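Local coordinates for putative branched-chain amino acid transport system substrate-binding protein (Rhodopseudomonas palustris, PDB 3TX6) that probably captures aromatic acids such as 3-(4-hydroxyphenyl)pyruvate in the periplasm and delivers them to an ABC transporter for uptake, at residues V241-G246 / G356-V361; G264-T269 / A290-E295; T269-E272 / N278-S281; G331-T336 / Y341-R346. All coordinates share one frame; numbering follows the deposited sequence.

In the fold
Following the chain, contact 1 opens at 241-246 and closes only at 356-361, tying two non-adjacent strands of the seven-stranded sheet; every other contact lies within that long excursion. Contact 2 joins helix 261-275 to helix 282-304, which packs on the six-stranded sheet of the other lobe. Contact 3 begins at T269, where contact 2's first segment ends, and closes at 278-281, between the two helices, so it sits inside contact 2's span; N268 and R280 pack where the two meet. Contact 4 follows in series, closing a short reversal after strand 331-333 before the chain re-enters the seven-stranded sheet through strand 349-354. None of the four cross. The two-lobed layout is that of periplasmic binding proteins.

Contact 1 (V241-G246 / G356-V361); sequences VLMASG and GKYVMV
M243 and Y358 meet through the end of the one and the phenolic corner of the other. M243 is a selenomethionine, a label in place of sulfur, and the conformer described is one of two modelled. Its CE lies 3.4 Å from Y358 OH and, near the ring plane, 3.7 Å from Y358 CE1. The selenium comes in obliquely: M243 SE is 4.7 Å from the Y358 ring centroid, 52° off the ring normal, a Met-aromatic contact in its selenium form. M243 reaches so far because its CG stands anti to the backbone N (chi1 171°) and the chain stays straight until chi3 (-55°) turns the methyl toward the phenol. A second, looser touch joins L242 CD1 to V361 CG2 at 4.2 Å, two branched apolar groups in van der Waals contact.

The strands themselves are not neighbours. Strand 349-354 runs between them, its L351 hydrogen-bonded to the backbone of M243, and L351 and V353 lie against Y358. Helix 228-234 supplies F230 to both side chains, while the hydroxyl of Y358 is held by S227 O.

A long, flexible side chain suits the span across a middle strand, and tyrosine offers a broad ring with a polar end. With that end already bonded to S227, the link to M243 is one of dispersion and shape, without a hydrogen bond between the segments.

Contact 2 (G264-T269 / A290-E295); sequences GLELNT and AFKVLE
E266 and K292 form the one bridge between these helix segments, an ion pair with a hydrogen bond inside it. K292 NZ donates to E266 OE1 at 3.0 Å, arriving on the syn lone pair, the side that faces the other carboxylate oxygen. Lysine spans the gap by bending once near its root (chi2 -63°) and then running straight to its ammonium, while E266 extends beyond CG to meet it. The match suits a surface position, where long charged chains can pair without being buried. E266 is modelled in two conformers, so the bridge described belongs to one of them. The carboxylate of E295 is nearby but apart, its OE2 6.8 Å from E266 OE1; the lysine's charge probably eases the two acids' proximity.

Hydrogen bonds internal to the first helix are of another kind. L265 O takes the usual helical bond from T269 N (2.9 Å) and a second from T269 OG1 (2.8 Å), the two donors coming from opposite faces of the carbonyl plane. Threonine thus satisfies its hydroxyl against its own helix.

Helix 261-275 is tied to the loop at V248 through N268 ND2, while helix 282-304 lays A290, F291 and L294 on strands 8-14, 72-75 and 96-98 of the six-stranded sheet.

Contact 3 (T269-E272 / N278-S281); sequences TAYE and NSRS
The backbones of E272, in the last turns of helix 261-275, and S279, in the loop after it, approach to 5.6 Å between CA atoms as the chain doubles back. E272 then bridges to R280, its carboxylate held side-on by two guanidinium nitrogens. R280 NE donates to OE2 of E272 at 2.8 Å and almost straight (173°), and R280 NH2 to OE1 of E272 at 3.0 Å. Both acceptors are met on the syn side, though the two flat groups are turned 35° apart. The backbone N of R280 adds a third bond to OE2 of E272 (3.0 Å), from the anti side. R280 can do both because its CG sits between the backbone N and the carbonyl carbon (chi1 64°) and the chain bends again at chi3, bringing NE and the backbone N to OE2 from the same face of its plane. A water links N278 N to OE1 of E272, weakly on the glutamate side.

S279 OG lies 3.4 Å from CD1 of Y271, at the ring edge, while its hydrogen bond goes to G276 O. Serine suits the place, small enough to sit beside the ring and able to bond back to the turn.

R280 NH1 also pairs with E252 and M249 O, so one arginine joins the helix end to a second loop. So many donors around one carboxylate would probably stabilise its ionised form.

Contact 4 (G331-T336 / Y341-R346); sequences GVYSFT and YGLDDR
G331 opens the contact by packing its CA against L343, 3.9 Å from L343 CD2. A CB here would point straight into that methyl, so the lack of a side chain is what lets the leucine come close.

V332 rests on one face of the R346 guanidinium, with V332 CB over its centre, 3.6 Å from R346 CZ. The flat cation covers the apolar branches of the valine, and D344 holds it in place: R346 NE donates to D344 OD1 at 3.1 Å and R346 NH1 to D344 OD2 at 2.9 Å. The arginine bends back at chi3 (-69°) to present that edge. D344 OD1 also accepts from R346 N, two residues on, the mark of an Asx turn, and a water joins it and D344 N to V332 N. Here the chain leaves strand 331-333, loops round, and returns alongside on its way to strand 349-354.

Y333 takes L343 CD2 on the face of its ring as a CH-pi contact, 3.5 Å from the centroid and 11° off the normal. The carbonyl of Y341 meets the ring edge, Y341 O lying 3.3 Å from Y333 CD2, while the phenol bonds to M115 O.

S334 N donates to G342 O at 2.8 Å, nearly straight (168°) and onto a lone pair. G342 adopts a positive phi, easy for glycine, and a side chain would run into the backbone of S334.

F335 closes the row with its CE1 3.2 Å from Y341 O, and V113 of strand 112-114 lies against its ring.

Contact 1 (V241-G246 / G356-V361)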
loop_
_atom_site.group_PDB
_atom_site.type_symbol
_atom_site.label_atom_id
_atom_site.label_comp_id
_atom_site.label_asym_id
_atom_site.label_seq_id
_atom_site.Cartn_x
_atom_site.Cartn_y
_atom_site.Cartn_z
ATOM N N VAL A 241 18.248 6.326 -5.645
ATOM C CA VAL A 241 16.873 6.768 -5.386
ATOM C C VAL A 241 16.653 6.633 -3.909
ATOM O O VAL A 241 17.300 5.766 -3.222
ATOM C CB VAL A 241 15.837 5.951 -6.215
ATOM C CG1 VAL A 241 15.688 4.527 -5.678
ATOM C CG2 VAL A 241 14.460 6.646 -6.307
ATOM N N LEU A 242 15.801 7.497 -3.371
ATOM C CA LEU A 242 15.321 7.291 -1.989
ATOM C C LEU A 242 13.863 6.923 -2.107
ATOM O O LEU A 242 13.107 7.562 -2.835
ATOM C CB LEU A 242 15.445 8.574 -1.164
ATOM C CG LEU A 242 16.834 9.078 -0.790
ATOM C CD1 LEU A 242 17.750 7.948 -0.250
ATOM C CD2 LEU A 242 17.392 9.727 -2.057
HETATM N N MSE A 243 13.465 5.926 -1.338
HETATM C CA MSE A 243 12.136 5.336 -1.539
HETATM C C MSE A 243 11.583 4.983 -0.209
HETATM O O MSE A 243 12.260 4.323 0.601
HETATM C CB MSE A 243 12.267 4.102 -2.436
HETATM C CG MSE A 243 10.935 3.376 -2.451
HETATM SE SE MSE A 243 10.985 1.770 -3.530
HETATM C CE MSE A 243 11.609 2.435 -5.290
ATOM N N ALA A 244 10.364 5.449 0.055
ATOM C CA ALA A 244 9.653 5.068 1.279
ATOM C C ALA A 244 9.175 3.645 1.065
ATOM O O ALA A 244 8.705 3.295 -0.036
ATOM C CB ALA A 244 8.466 6.002 1.549
ATOM N N SER A 245 9.337 2.804 2.090
ATOM C CA SER A 245 8.955 1.402 1.997
ATOM C C SER A 245 8.470 0.931 3.327
ATOM O O SER A 245 8.909 1.400 4.351
ATOM C CB SER A 245 10.187 0.588 1.642
ATOM O OG SER A 245 9.931 -0.750 1.535
ATOM N N GLY A 246 7.575 -0.033 3.300
ATOM C CA GLY A 246 7.331 -0.832 4.469
ATOM C C GLY A 246 8.568 -1.647 4.819
ATOM O O GLY A 246 9.414 -1.920 3.965
ATOM N N GLY A 356 22.166 -2.077 -8.090
ATOM C CA GLY A 356 20.964 -2.639 -8.705
ATOM C C GLY A 356 20.033 -3.338 -7.724
ATOM O O GLY A 356 19.140 -4.068 -8.152
ATOM N N LYS A 357 20.304 -3.179 -6.419
ATOM C CA LYS A 357 19.544 -3.787 -5.359
ATOM C C LYS A 357 19.124 -2.732 -4.325
ATOM O O LYS A 357 19.811 -1.737 -4.103
ATOM C CB LYS A 357 20.378 -4.879 -4.647
ATOM C CG LYS A 357 21.006 -5.911 -5.574
ATOM C CD LYS A 357 19.971 -6.817 -6.204
ATOM C CE LYS A 357 20.613 -7.781 -7.203
ATOM N NZ LYS A 357 21.837 -8.473 -6.676
ATOM N N TYR A 358 18.001 -2.956 -3.686
ATOM C CA TYR A 358 17.571 -2.123 -2.564
ATOM C C TYR A 358 18.480 -2.320 -1.354
ATOM O O TYR A 358 18.864 -3.477 -1.044
ATOM C CB TYR A 358 16.138 -2.489 -2.176
ATOM C CG TYR A 358 15.097 -2.034 -3.186
ATOM C CD1 TYR A 358 14.936 -0.691 -3.491
ATOM C CD2 TYR A 358 14.287 -2.957 -3.860
ATOM C CE1 TYR A 358 13.992 -0.267 -4.438
ATOM C CE2 TYR A 358 13.322 -2.532 -4.782
ATOM C CZ TYR A 358 13.174 -1.188 -5.061
ATOM O OH TYR A 358 12.227 -0.791 -5.996
ATOM N N VAL A 359 18.833 -1.217 -0.681
ATOM C CA VAL A 359 19.565 -1.243 0.601
ATOM C C VAL A 359 18.858 -0.319 1.612
ATOM O O VAL A 359 18.452 0.743 1.237
ATOM C CB VAL A 359 21.018 -0.698 0.448
ATOM C CG1 VAL A 359 21.842 -1.046 1.689
ATOM C CG2 VAL A 359 21.664 -1.214 -0.821
HETATM N N MSE A 360 18.736 -0.721 2.889
HETATM C CA MSE A 360 18.115 0.144 3.935
HETATM C C MSE A 360 19.091 1.271 4.243
HETATM O O MSE A 360 20.290 1.045 4.454
HETATM C CB MSE A 360 17.705 -0.618 5.206
HETATM C CG MSE A 360 16.807 0.193 6.151
HETATM SE SE MSE A 360 16.822 -0.664 7.898
HETATM C CE MSE A 360 15.916 -2.381 7.472
ATOM N N VAL A 361 18.610 2.505 4.206
ATOM C CA VAL A 361 19.407 3.680 4.639
ATOM C C VAL A 361 19.363 3.716 6.154
ATOM O O VAL A 361 18.276 3.805 6.756
ATOM C CB VAL A 361 18.819 5.000 4.064
ATOM C CG1 VAL A 361 19.633 6.194 4.509
ATOM C CG2 VAL A 361 18.761 4.919 2.539
#

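Contact 2 (G264-T269 / A290-E295)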
loop_
_atom_site.group_PDB
_atom_site.type_symbol
_atom_site.label_atom_id
_atom_site.label_comp_id
_atom_site.label_asym_id
_atom_site.label_seq_id
_atom_site.Cartn_x
_atom_site.Cartn_y
_atom_site.Cartn_z
ATOM N N GLY A 264 7.503 -10.646 8.640
ATOM C CA GLY A 264 8.224 -10.346 7.402
ATOM C C GLY A 264 9.082 -11.497 6.927
ATOM O O GLY A 264 9.041 -11.871 5.753
ATOM N N LEU A 265 9.818 -12.112 7.845
ATOM C CA LEU A 265 10.577 -13.284 7.488
ATOM C C LEU A 265 9.676 -14.412 7.033
ATOM O O LEU A 265 10.011 -15.143 6.080
ATOM C CB LEU A 265 11.443 -13.778 8.666
ATOM C CG LEU A 265 12.640 -12.919 9.050
ATOM C CD1 LEU A 265 13.234 -13.459 10.380
ATOM C CD2 LEU A 265 13.704 -12.933 7.965
ATOM N N GLU A 266 8.525 -14.586 7.689
ATOM C CA GLU A 266 7.614 -15.660 7.304
ATOM C C GLU A 266 7.147 -15.462 5.874
ATOM O O GLU A 266 7.227 -16.374 5.067
ATOM C CB GLU A 266 6.378 -15.767 8.231
ATOM C CG GLU A 266 6.682 -16.255 9.638
ATOM C CD GLU A 266 5.510 -16.168 10.589
ATOM O OE1 GLU A 266 4.449 -15.629 10.207
ATOM O OE2 GLU A 266 5.662 -16.613 11.741
ATOM N N LEU A 267 6.621 -14.277 5.569
ATOM C CA LEU A 267 6.098 -14.039 4.227
ATOM C C LEU A 267 7.199 -14.147 3.174
ATOM O O LEU A 267 7.044 -14.822 2.171
ATOM C CB LEU A 267 5.477 -12.675 4.090
ATOM C CG LEU A 267 5.166 -12.176 2.671
ATOM C CD1 LEU A 267 4.191 -13.094 1.932
ATOM C CD2 LEU A 267 4.621 -10.758 2.810
ATOM N N ASN A 268 8.299 -13.450 3.398
ATOM C CA ASN A 268 9.347 -13.456 2.408
ATOM C C ASN A 268 9.967 -14.862 2.166
ATOM O O ASN A 268 10.216 -15.245 1.025
ATOM C CB ASN A 268 10.439 -12.428 2.744
ATOM C CG ASN A 268 9.955 -11.014 2.634
ATOM O OD1 ASN A 268 8.880 -10.760 2.102
ATOM N ND2 ASN A 268 10.781 -10.069 3.073
ATOM N N THR A 269 10.192 -15.640 3.213
ATOM C CA THR A 269 10.702 -17.001 3.031
ATOM C C THR A 269 9.739 -17.783 2.128
ATOM O O THR A 269 10.150 -18.440 1.185
ATOM C CB THR A 269 10.935 -17.689 4.388
ATOM O OG1 THR A 269 11.896 -16.929 5.114
ATOM C CG2 THR A 269 11.412 -19.076 4.184
ATOM N N ALA A 290 -3.225 -8.372 6.009
ATOM C CA ALA A 290 -4.658 -8.332 6.226
ATOM C C ALA A 290 -5.122 -9.612 6.950
ATOM O O ALA A 290 -5.997 -9.581 7.848
ATOM C CB ALA A 290 -5.431 -8.119 4.930
ATOM N N PHE A 291 -4.542 -10.751 6.594
ATOM C CA PHE A 291 -4.836 -12.011 7.280
ATOM C C PHE A 291 -4.256 -12.072 8.672
ATOM O O PHE A 291 -4.866 -12.690 9.537
ATOM C CB PHE A 291 -4.451 -13.216 6.429
ATOM C CG PHE A 291 -5.452 -13.502 5.311
ATOM C CD1 PHE A 291 -5.440 -12.753 4.129
ATOM C CD2 PHE A 291 -6.396 -14.502 5.457
ATOM C CE1 PHE A 291 -6.357 -13.011 3.135
ATOM C CE2 PHE A 291 -7.304 -14.773 4.451
ATOM C CZ PHE A 291 -7.282 -14.046 3.287
ATOM N N LYS A 292 -3.084 -11.481 8.897
ATOM C CA LYS A 292 -2.567 -11.357 10.263
ATOM C C LYS A 292 -3.562 -10.555 11.105
ATOM O O LYS A 292 -3.819 -10.909 12.258
ATOM C CB LYS A 292 -1.182 -10.701 10.292
ATOM C CG LYS A 292 -0.047 -11.552 9.726
ATOM C CD LYS A 292 0.154 -12.831 10.544
ATOM C CE LYS A 292 1.416 -13.578 10.166
ATOM N NZ LYS A 292 1.721 -14.809 10.977
ATOM N N VAL A 293 -4.174 -9.501 10.537
ATOM C CA VAL A 293 -5.211 -8.751 11.278
ATOM C C VAL A 293 -6.395 -9.658 11.603
ATOM O O VAL A 293 -6.899 -9.663 12.743
ATOM C CB VAL A 293 -5.615 -7.446 10.537
ATOM C CG1 VAL A 293 -6.878 -6.819 11.140
ATOM C CG2 VAL A 293 -4.447 -6.485 10.474
ATOM N N LEU A 294 -6.855 -10.422 10.598
ATOM C CA LEU A 294 -7.916 -11.379 10.824
ATOM C C LEU A 294 -7.585 -12.431 11.896
ATOM O O LEU A 294 -8.471 -12.803 12.680
ATOM C CB LEU A 294 -8.355 -12.062 9.537
ATOM C CG LEU A 294 -9.018 -11.156 8.487
ATOM C CD1 LEU A 294 -9.542 -12.006 7.319
ATOM C CD2 LEU A 294 -10.104 -10.291 9.118
ATOM N N GLU A 295 -6.352 -12.916 11.954
ATOM C CA GLU A 295 -5.980 -13.839 13.018
ATOM C C GLU A 295 -6.166 -13.252 14.433
ATOM O O GLU A 295 -6.395 -14.021 15.351
ATOM C CB GLU A 295 -4.533 -14.307 12.869
ATOM C CG GLU A 295 -4.310 -15.279 11.735
ATOM C CD GLU A 295 -2.852 -15.717 11.694
ATOM O OE1 GLU A 295 -2.184 -15.819 12.757
ATOM O OE2 GLU A 295 -2.336 -15.961 10.635
#

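Contact 3 (T269-E272 / N278-S281)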
loop_
_atom_site.group_PDB
_atom_site.type_symbol
_atom_site.label_atom_id
_atom_site.label_comp_id
_atom_site.label_asym_id
_atom_site.label_seq_id
_atom_site.Cartn_x
_atom_site.Cartn_y
_atom_site.Cartn_z
ATOM N N THR A 269 10.192 -15.640 3.213
ATOM C CA THR A 269 10.702 -17.001 3.031
ATOM C C THR A 269 9.739 -17.783 2.128
ATOM O O THR A 269 10.150 -18.440 1.185
ATOM C CB THR A 269 10.935 -17.689 4.388
ATOM O OG1 THR A 269 11.896 -16.929 5.114
ATOM C CG2 THR A 269 11.412 -19.076 4.184
ATOM N N ALA A 270 8.450 -17.688 2.406
ATOM C CA ALA A 270 7.445 -18.443 1.657
ATOM C C ALA A 270 7.375 -17.945 0.189
ATOM O O ALA A 270 7.413 -18.729 -0.755
ATOM C CB ALA A 270 6.092 -18.333 2.327
ATOM N N TYR A 271 7.247 -16.632 0.022
ATOM C CA TYR A 271 7.054 -16.049 -1.294
ATOM C C TYR A 271 8.306 -16.286 -2.153
ATOM O O TYR A 271 8.200 -16.650 -3.321
ATOM C CB TYR A 271 6.749 -14.533 -1.180
ATOM C CG TYR A 271 6.088 -13.979 -2.428
ATOM C CD1 TYR A 271 6.852 -13.708 -3.586
ATOM C CD2 TYR A 271 4.725 -13.823 -2.518
ATOM C CE1 TYR A 271 6.257 -13.255 -4.757
ATOM C CE2 TYR A 271 4.140 -13.385 -3.667
ATOM C CZ TYR A 271 4.911 -13.141 -4.813
ATOM O OH TYR A 271 4.285 -12.726 -5.986
ATOM N N GLU A 272 9.474 -16.057 -1.564
ATOM C CA GLU A 272 10.718 -16.180 -2.324
ATOM C C GLU A 272 11.098 -17.645 -2.567
ATOM O O GLU A 272 11.748 -17.922 -3.548
ATOM C CB GLU A 272 11.825 -15.368 -1.642
ATOM C CG GLU A 272 11.420 -13.882 -1.601
ATOM C CD GLU A 272 12.456 -12.946 -1.033
ATOM O OE1 GLU A 272 13.164 -13.344 -0.075
ATOM O OE2 GLU A 272 12.557 -11.792 -1.540
ATOM N N ASN A 278 14.645 -12.373 -3.866
ATOM C CA ASN A 278 14.289 -10.960 -4.031
ATOM C C ASN A 278 12.992 -10.663 -4.782
ATOM O O ASN A 278 12.810 -9.571 -5.308
ATOM C CB ASN A 278 15.413 -10.189 -4.664
ATOM C CG ASN A 278 16.359 -9.722 -3.641
ATOM O OD1 ASN A 278 17.502 -10.084 -3.684
ATOM N ND2 ASN A 278 15.853 -8.961 -2.640
ATOM N N SER A 279 12.077 -11.606 -4.728
ATOM C CA SER A 279 10.743 -11.376 -5.250
ATOM C C SER A 279 9.792 -10.779 -4.214
ATOM O O SER A 279 8.642 -10.544 -4.540
ATOM C CB SER A 279 10.114 -12.642 -5.869
ATOM O OG SER A 279 10.024 -13.698 -4.940
ATOM N N ARG A 280 10.277 -10.505 -2.997
ATOM C CA ARG A 280 9.467 -9.817 -1.975
ATOM C C ARG A 280 8.944 -8.497 -2.538
ATOM O O ARG A 280 9.573 -7.875 -3.386
ATOM C CB ARG A 280 10.324 -9.549 -0.768
ATOM C CG ARG A 280 11.505 -8.584 -1.019
ATOM C CD ARG A 280 12.490 -8.507 0.123
ATOM N NE ARG A 280 13.117 -9.787 0.383
ATOM C CZ ARG A 280 13.944 -10.017 1.409
ATOM N NH1 ARG A 280 14.253 -9.025 2.235
ATOM N NH2 ARG A 280 14.461 -11.239 1.594
ATOM N N SER A 281 7.815 -8.050 -2.009
ATOM C CA SER A 281 7.223 -6.765 -2.375
ATOM C C SER A 281 6.447 -6.138 -1.226
ATOM O O SER A 281 5.912 -6.808 -0.351
ATOM C CB SER A 281 6.338 -6.865 -3.620
ATOM O OG SER A 281 5.207 -7.676 -3.377
HETATM O O HOH W 1 15.630 -13.182 -1.269
#

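Contact 4 (G331-T336 / Y341-R346)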
loop_
_atom_site.group_PDB
_atom_site.type_symbol
_atom_site.label_atom_id
_atom_site.label_comp_id
_atom_site.label_asym_id
_atom_site.label_seq_id
_atom_site.Cartn_x
_atom_site.Cartn_y
_atom_site.Cartn_z
ATOM N N GLY A 331 4.043 -3.309 9.710
ATOM C CA GLY A 331 3.813 -2.402 10.809
ATOM C C GLY A 331 3.111 -3.059 11.970
ATOM O O GLY A 331 2.802 -4.270 11.901
ATOM N N VAL A 332 2.823 -2.239 12.990
ATOM C CA VAL A 332 2.116 -2.692 14.174
ATOM C C VAL A 332 0.865 -1.825 14.197
ATOM O O VAL A 332 0.962 -0.600 14.366
ATOM C CB VAL A 332 2.941 -2.559 15.457
ATOM C CG1 VAL A 332 2.103 -3.016 16.645
ATOM C CG2 VAL A 332 4.292 -3.325 15.290
ATOM N N TYR A 333 -0.291 -2.459 14.021
ATOM C CA TYR A 333 -1.549 -1.744 13.790
ATOM C C TYR A 333 -2.351 -1.560 15.089
ATOM O O TYR A 333 -2.584 -2.519 15.816
ATOM C CB TYR A 333 -2.418 -2.520 12.806
ATOM C CG TYR A 333 -1.877 -2.530 11.381
ATOM C CD1 TYR A 333 -0.927 -3.453 10.980
ATOM C CD2 TYR A 333 -2.285 -1.583 10.446
ATOM C CE1 TYR A 333 -0.398 -3.445 9.694
ATOM C CE2 TYR A 333 -1.755 -1.564 9.147
ATOM C CZ TYR A 333 -0.814 -2.514 8.774
ATOM O OH TYR A 333 -0.270 -2.523 7.512
ATOM N N SER A 334 -2.783 -0.313 15.330
ATOM C CA SER A 334 -3.742 -0.014 16.378
ATOM C C SER A 334 -4.765 0.956 15.839
ATOM O O SER A 334 -4.578 2.153 15.863
ATOM C CB SER A 334 -3.076 0.595 17.622
ATOM O OG SER A 334 -2.187 -0.299 18.241
ATOM N N PHE A 335 -5.867 0.427 15.323
ATOM C CA PHE A 335 -6.883 1.288 14.772
ATOM C C PHE A 335 -7.752 1.902 15.863
ATOM O O PHE A 335 -7.921 1.318 16.923
ATOM C CB PHE A 335 -7.811 0.460 13.880
ATOM C CG PHE A 335 -7.119 -0.281 12.758
ATOM C CD1 PHE A 335 -6.568 0.414 11.723
ATOM C CD2 PHE A 335 -7.026 -1.668 12.745
ATOM C CE1 PHE A 335 -5.938 -0.230 10.663
ATOM C CE2 PHE A 335 -6.401 -2.331 11.692
ATOM C CZ PHE A 335 -5.877 -1.595 10.646
ATOM N N THR A 336 -8.370 3.052 15.569
ATOM C CA THR A 336 -9.399 3.582 16.448
ATOM C C THR A 336 -10.592 3.902 15.581
ATOM O O THR A 336 -10.520 3.754 14.340
ATOM C CB THR A 336 -8.936 4.848 17.216
ATOM O OG1 THR A 336 -8.732 5.942 16.317
ATOM C CG2 THR A 336 -7.668 4.552 17.950
ATOM N N TYR A 341 -5.889 3.917 9.768
ATOM C CA TYR A 341 -4.605 3.341 9.338
ATOM C C TYR A 341 -3.838 2.689 10.519
ATOM O O TYR A 341 -3.297 1.608 10.391
ATOM C CB TYR A 341 -3.753 4.428 8.744
ATOM C CG TYR A 341 -4.132 4.819 7.347
ATOM C CD1 TYR A 341 -5.064 5.808 7.079
ATOM C CD2 TYR A 341 -3.533 4.183 6.273
ATOM C CE1 TYR A 341 -5.369 6.175 5.744
ATOM C CE2 TYR A 341 -3.792 4.541 4.967
ATOM C CZ TYR A 341 -4.708 5.540 4.684
ATOM O OH TYR A 341 -4.965 5.866 3.358
ATOM N N GLY A 342 -3.745 3.365 11.653
ATOM C CA GLY A 342 -3.304 2.735 12.874
ATOM C C GLY A 342 -1.832 2.504 13.047
ATOM O O GLY A 342 -1.462 1.633 13.820
ATOM N N LEU A 343 -1.019 3.212 12.265
ATOM C CA LEU A 343 0.395 2.936 12.158
ATOM C C LEU A 343 1.274 4.055 12.705
ATOM O O LEU A 343 0.830 5.209 12.845
ATOM C CB LEU A 343 0.743 2.665 10.676
ATOM C CG LEU A 343 0.224 1.337 10.098
ATOM C CD1 LEU A 343 0.448 1.253 8.576
ATOM C CD2 LEU A 343 0.841 0.140 10.873
ATOM N N ASP A 344 2.511 3.667 13.010
ATOM C CA ASP A 344 3.509 4.577 13.533
ATOM C C ASP A 344 4.851 4.349 12.838
ATOM O O ASP A 344 4.905 3.740 11.760
ATOM C CB ASP A 344 3.541 4.506 15.067
ATOM C CG ASP A 344 4.110 3.179 15.646
ATOM O OD1 ASP A 344 4.749 2.400 14.941
ATOM O OD2 ASP A 344 3.940 2.961 16.874
ATOM N N ASP A 345 5.921 4.855 13.421
ATOM C CA ASP A 345 7.270 4.728 12.853
ATOM C C ASP A 345 7.754 3.315 12.588
ATOM O O ASP A 345 8.631 3.125 11.734
ATOM C CB ASP A 345 8.308 5.422 13.769
ATOM C CG ASP A 345 8.255 6.921 13.662
ATOM O OD1 ASP A 345 7.392 7.449 12.928
ATOM O OD2 ASP A 345 9.100 7.596 14.299
ATOM N N ARG A 346 7.212 2.334 13.294
ATOM C CA ARG A 346 7.561 0.951 13.043
ATOM C C ARG A 346 7.095 0.483 11.646
ATOM O O ARG A 346 7.519 -0.587 11.227
ATOM C CB ARG A 346 7.016 0.032 14.157
ATOM C CG ARG A 346 7.645 0.279 15.557
ATOM C CD ARG A 346 6.896 -0.461 16.645
ATOM N NE ARG A 346 5.573 0.106 16.862
ATOM C CZ ARG A 346 4.691 -0.355 17.745
ATOM N NH1 ARG A 346 3.519 0.250 17.844
ATOM N NH2 ARG A 346 4.976 -1.384 18.539
HETATM O O HOH W 2 3.170 0.731 13.325
#